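Periplasmic cell division protein (SufI) (PDB 6SYY) is a multicopper oxidase of a hyperthermophile, with a methionine-rich loop that plays a role in catalysis, and probably oxidises substrates at its copper sites. Local coordinates at residues P239-F250 / V363-Y374. Residues are numbered along the deposited sequence; the frame is centred on the assembly and turned at random.
Sequences PYMDVERKIYRF and VMEFRVTKDSAY
Arg367 and Tyr240 make a cation-pi stack on the outer face of two parallel strands, 239-244 and 363-370. Followed outward, Arg367 sends CB and then CG past Asp242 OD1; chi2 at 149°, short of fully extended, brings CD to 3.3 Å from that same oxygen and the chain on over the tyrosine. NE faces CB and CG of Tyr240, CZ sits above CG, NH1 reaches toward the rim, 3.2 Å from Tyr240 CD1, and NH2 lies over CD2. The planes are 8° apart. Arg367 NE also donates an almost straight bond to Glu365 OE2 (2.7 Å), in the guanidinium plane, which fixes the rotation of the group; Asp242 adds only a long salt bridge.

Beneath, the backbones are zipped by alternating bonds such as Val243 N to Arg367 O (2.8 Å), until a beta bulge after Val243 and Val368 pairs Glu244 with Lys370. On the inner face Phe366 meets Val243 CG1 through CD1 and, obliquely, the Phe250 ring, CE1 lying 3.5 Å from Phe250 CZ; the Phe307 ring meets Phe366 as well. Past the strands, Arg245 NH1 binds Asp371 OD1 (3.0 Å) on its syn side, while Ser372 N reaches that oxygen from the opposite face; Arg245 NE and NH2 are held by the carbonyls of Ala310 and Arg308. Tyr374, its OH bonded to Leu192 O, lays a ring face on Lys246 CB. Polar groups outside and hydrophobic ones inside, with 239-244 turning into 247-250 across the core, are consistent with the Greek-key beta-sandwich of a cupredoxin-like domain, here away from the copper sites.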
# COMPACT_ATOMS: atom_id res chain seq x y z
N PRO A 239 4.13 17.22 10.51
CA PRO A 239 2.73 17.66 10.48
C PRO A 239 2.04 17.62 11.83
O PRO A 239 2.42 16.90 12.76
CB PRO A 239 2.08 16.67 9.50
CG PRO A 239 2.88 15.42 9.66
CD PRO A 239 4.28 15.82 10.06
N TYR A 240 0.99 18.43 11.93
CA TYR A 240 0.04 18.39 13.03
C TYR A 240 -1.37 18.37 12.46
O TYR A 240 -1.61 18.79 11.33
CB TYR A 240 0.20 19.60 13.99
CG TYR A 240 -0.26 20.94 13.41
CD1 TYR A 240 -1.60 21.32 13.44
CD2 TYR A 240 0.66 21.83 12.87
CE1 TYR A 240 -2.02 22.54 12.91
CE2 TYR A 240 0.25 23.05 12.34
CZ TYR A 240 -1.08 23.40 12.37
OH TYR A 240 -1.49 24.61 11.85
N MET A 241 -2.30 17.89 13.27
CA MET A 241 -3.72 18.01 12.95
C MET A 241 -4.49 18.24 14.23
O MET A 241 -4.28 17.54 15.22
CB MET A 241 -4.25 16.76 12.23
CG MET A 241 -5.75 16.77 11.97
SD MET A 241 -6.32 15.36 11.00
CE MET A 241 -8.10 15.56 11.15
N ASP A 242 -5.38 19.23 14.21
CA ASP A 242 -6.32 19.41 15.31
C ASP A 242 -7.42 18.37 15.20
O ASP A 242 -7.94 18.10 14.11
CB ASP A 242 -6.93 20.81 15.29
CG ASP A 242 -5.91 21.90 15.52
OD1 ASP A 242 -4.71 21.60 15.64
OD2 ASP A 242 -6.32 23.08 15.57
N VAL A 243 -7.79 17.79 16.34
CA VAL A 243 -8.86 16.82 16.41
C VAL A 243 -9.81 17.22 17.52
O VAL A 243 -9.47 17.99 18.42
CB VAL A 243 -8.35 15.38 16.64
CG1 VAL A 243 -7.37 14.98 15.54
CG2 VAL A 243 -7.70 15.26 18.00
N GLU A 244 -11.02 16.68 17.46
CA GLU A 244 -12.00 16.81 18.52
C GLU A 244 -12.09 15.49 19.29
O GLU A 244 -11.56 14.46 18.87
CB GLU A 244 -13.36 17.20 17.94
CG GLU A 244 -13.26 18.20 16.80
CD GLU A 244 -14.61 18.55 16.20
OE1 GLU A 244 -15.64 18.26 16.85
OE2 GLU A 244 -14.64 19.11 15.09
N ARG A 245 -12.77 15.53 20.44
CA ARG A 245 -12.99 14.32 21.22
C ARG A 245 -14.03 13.47 20.49
O ARG A 245 -15.23 13.50 20.76
CB ARG A 245 -13.41 14.65 22.65
CG ARG A 245 -12.28 15.24 23.49
CD ARG A 245 -12.65 15.40 24.96
NE ARG A 245 -12.83 14.11 25.63
CZ ARG A 245 -14.00 13.63 26.03
NH1 ARG A 245 -15.11 14.32 25.83
NH2 ARG A 245 -14.06 12.45 26.64
N LYS A 246 -13.54 12.72 19.50
CA LYS A 246 -14.39 11.93 18.62
C LYS A 246 -13.61 10.68 18.22
O LYS A 246 -12.41 10.55 18.49
CB LYS A 246 -14.82 12.72 17.37
CG LYS A 246 -15.77 13.88 17.63
CD LYS A 246 -16.46 14.36 16.36
CE LYS A 246 -15.55 15.21 15.50
NZ LYS A 246 -16.27 15.76 14.32
N ILE A 247 -14.31 9.75 17.57
CA ILE A 247 -13.64 8.65 16.90
C ILE A 247 -13.20 9.12 15.52
O ILE A 247 -14.00 9.67 14.75
CB ILE A 247 -14.55 7.42 16.79
CG1 ILE A 247 -14.82 6.84 18.19
CG2 ILE A 247 -13.94 6.39 15.84
CD1 ILE A 247 -15.91 5.79 18.22
N TYR A 248 -11.92 8.92 15.21
CA TYR A 248 -11.37 9.20 13.89
C TYR A 248 -10.95 7.90 13.23
O TYR A 248 -10.40 7.00 13.89
CB TYR A 248 -10.17 10.15 13.96
CG TYR A 248 -10.53 11.60 14.16
CD1 TYR A 248 -11.03 12.04 15.37
CD2 TYR A 248 -10.38 12.52 13.13
CE1 TYR A 248 -11.36 13.37 15.56
CE2 TYR A 248 -10.71 13.85 13.31
CZ TYR A 248 -11.20 14.27 14.53
OH TYR A 248 -11.54 15.59 14.73
N ARG A 249 -11.20 7.79 11.94
CA ARG A 249 -10.65 6.71 11.13
C ARG A 249 -9.45 7.23 10.37
O ARG A 249 -9.54 8.25 9.68
CB ARG A 249 -11.70 6.16 10.17
CG ARG A 249 -11.14 5.18 9.15
CD ARG A 249 -12.24 4.66 8.27
NE ARG A 249 -11.80 3.53 7.47
CZ ARG A 249 -12.64 2.74 6.81
NH1 ARG A 249 -13.95 2.96 6.88
NH2 ARG A 249 -12.18 1.72 6.10
N PHE A 250 -8.32 6.54 10.50
CA PHE A 250 -7.12 6.87 9.74
C PHE A 250 -6.77 5.71 8.84
O PHE A 250 -6.63 4.57 9.30
CB PHE A 250 -5.95 7.21 10.67
CG PHE A 250 -6.21 8.39 11.55
CD1 PHE A 250 -6.17 9.68 11.03
CD2 PHE A 250 -6.49 8.22 12.90
CE1 PHE A 250 -6.42 10.77 11.84
CE2 PHE A 250 -6.73 9.31 13.71
CZ PHE A 250 -6.70 10.59 13.18
N VAL A 363 6.25 10.73 14.03
CA VAL A 363 5.71 10.87 12.67
C VAL A 363 4.78 12.07 12.57
O VAL A 363 4.84 12.83 11.60
CB VAL A 363 5.00 9.57 12.25
CG1 VAL A 363 4.33 9.75 10.91
CG2 VAL A 363 5.98 8.41 12.21
N MET A 364 3.93 12.27 13.57
CA MET A 364 2.88 13.26 13.48
C MET A 364 2.34 13.56 14.87
O MET A 364 2.45 12.74 15.79
CB MET A 364 1.77 12.77 12.55
CG MET A 364 0.72 13.79 12.21
SD MET A 364 -0.59 13.02 11.26
CE MET A 364 -1.87 14.24 11.49
N GLU A 365 1.77 14.75 15.02
CA GLU A 365 1.22 15.21 16.29
C GLU A 365 -0.25 15.54 16.13
O GLU A 365 -0.63 16.25 15.19
CB GLU A 365 1.99 16.44 16.80
CG GLU A 365 1.22 17.32 17.76
CD GLU A 365 1.95 18.61 18.05
OE1 GLU A 365 3.18 18.56 18.25
OE2 GLU A 365 1.30 19.68 18.08
N PHE A 366 -1.08 15.01 17.02
CA PHE A 366 -2.50 15.33 17.09
C PHE A 366 -2.75 16.22 18.30
O PHE A 366 -2.27 15.92 19.40
CB PHE A 366 -3.35 14.07 17.18
CG PHE A 366 -3.29 13.21 15.96
CD1 PHE A 366 -4.06 13.50 14.85
CD2 PHE A 366 -2.45 12.11 15.92
CE1 PHE A 366 -4.01 12.70 13.73
CE2 PHE A 366 -2.38 11.31 14.80
CZ PHE A 366 -3.17 11.61 13.70
N ARG A 367 -3.50 17.29 18.10
CA ARG A 367 -3.84 18.23 19.15
C ARG A 367 -5.34 18.15 19.37
O ARG A 367 -6.12 18.55 18.49
CB ARG A 367 -3.41 19.65 18.79
CG ARG A 367 -1.99 19.75 18.24
CD ARG A 367 -1.90 20.90 17.26
NE ARG A 367 -0.53 21.34 17.02
CZ ARG A 367 -0.22 22.48 16.41
NH1 ARG A 367 -1.19 23.28 15.97
NH2 ARG A 367 1.05 22.82 16.23
N VAL A 368 -5.75 17.63 20.52
CA VAL A 368 -7.16 17.58 20.90
C VAL A 368 -7.58 18.98 21.33
O VAL A 368 -7.44 19.36 22.50
CB VAL A 368 -7.39 16.55 22.01
CG1 VAL A 368 -8.87 16.42 22.33
CG2 VAL A 368 -6.82 15.21 21.60
N THR A 369 -8.11 19.77 20.39
CA THR A 369 -8.36 21.18 20.62
C THR A 369 -9.80 21.49 21.01
O THR A 369 -10.05 22.56 21.58
CB THR A 369 -7.99 22.00 19.38
OG1 THR A 369 -8.66 21.46 18.23
CG2 THR A 369 -6.49 21.97 19.14
N LYS A 370 -10.75 20.60 20.72
CA LYS A 370 -12.16 20.89 20.94
C LYS A 370 -12.85 19.68 21.56
O LYS A 370 -12.53 18.53 21.22
CB LYS A 370 -12.87 21.26 19.63
CG LYS A 370 -12.45 22.59 19.04
CD LYS A 370 -13.22 22.88 17.77
CE LYS A 370 -14.72 22.82 18.02
NZ LYS A 370 -15.50 23.17 16.80
N ASP A 371 -13.80 19.95 22.45
CA ASP A 371 -14.70 18.92 22.94
C ASP A 371 -15.80 18.68 21.91
O ASP A 371 -15.96 19.42 20.93
CB ASP A 371 -15.29 19.33 24.28
CG ASP A 371 -15.60 18.14 25.18
OD1 ASP A 371 -15.67 17.00 24.66
OD2 ASP A 371 -15.78 18.34 26.40
N SER A 372 -16.58 17.63 22.14
CA SER A 372 -17.61 17.24 21.18
C SER A 372 -18.69 16.45 21.91
O SER A 372 -18.45 15.87 22.97
CB SER A 372 -17.01 16.42 20.03
OG SER A 372 -18.02 15.84 19.22
N ALA A 373 -19.89 16.44 21.32
CA ALA A 373 -21.00 15.64 21.82
C ALA A 373 -21.06 14.26 21.18
O ALA A 373 -22.11 13.61 21.23
CB ALA A 373 -22.32 16.38 21.59
N TYR A 374 -19.96 13.81 20.58
CA TYR A 374 -19.92 12.54 19.86
C TYR A 374 -20.20 11.37 20.80
O TYR A 374 -19.49 11.17 21.78
CB TYR A 374 -18.54 12.40 19.21
CG TYR A 374 -18.39 11.26 18.23
CD1 TYR A 374 -17.89 10.03 18.64
CD2 TYR A 374 -18.72 11.43 16.89
CE1 TYR A 374 -17.74 8.99 17.74
CE2 TYR A 374 -18.57 10.40 15.99
CZ TYR A 374 -18.07 9.18 16.42
OH TYR A 374 -17.93 8.16 15.52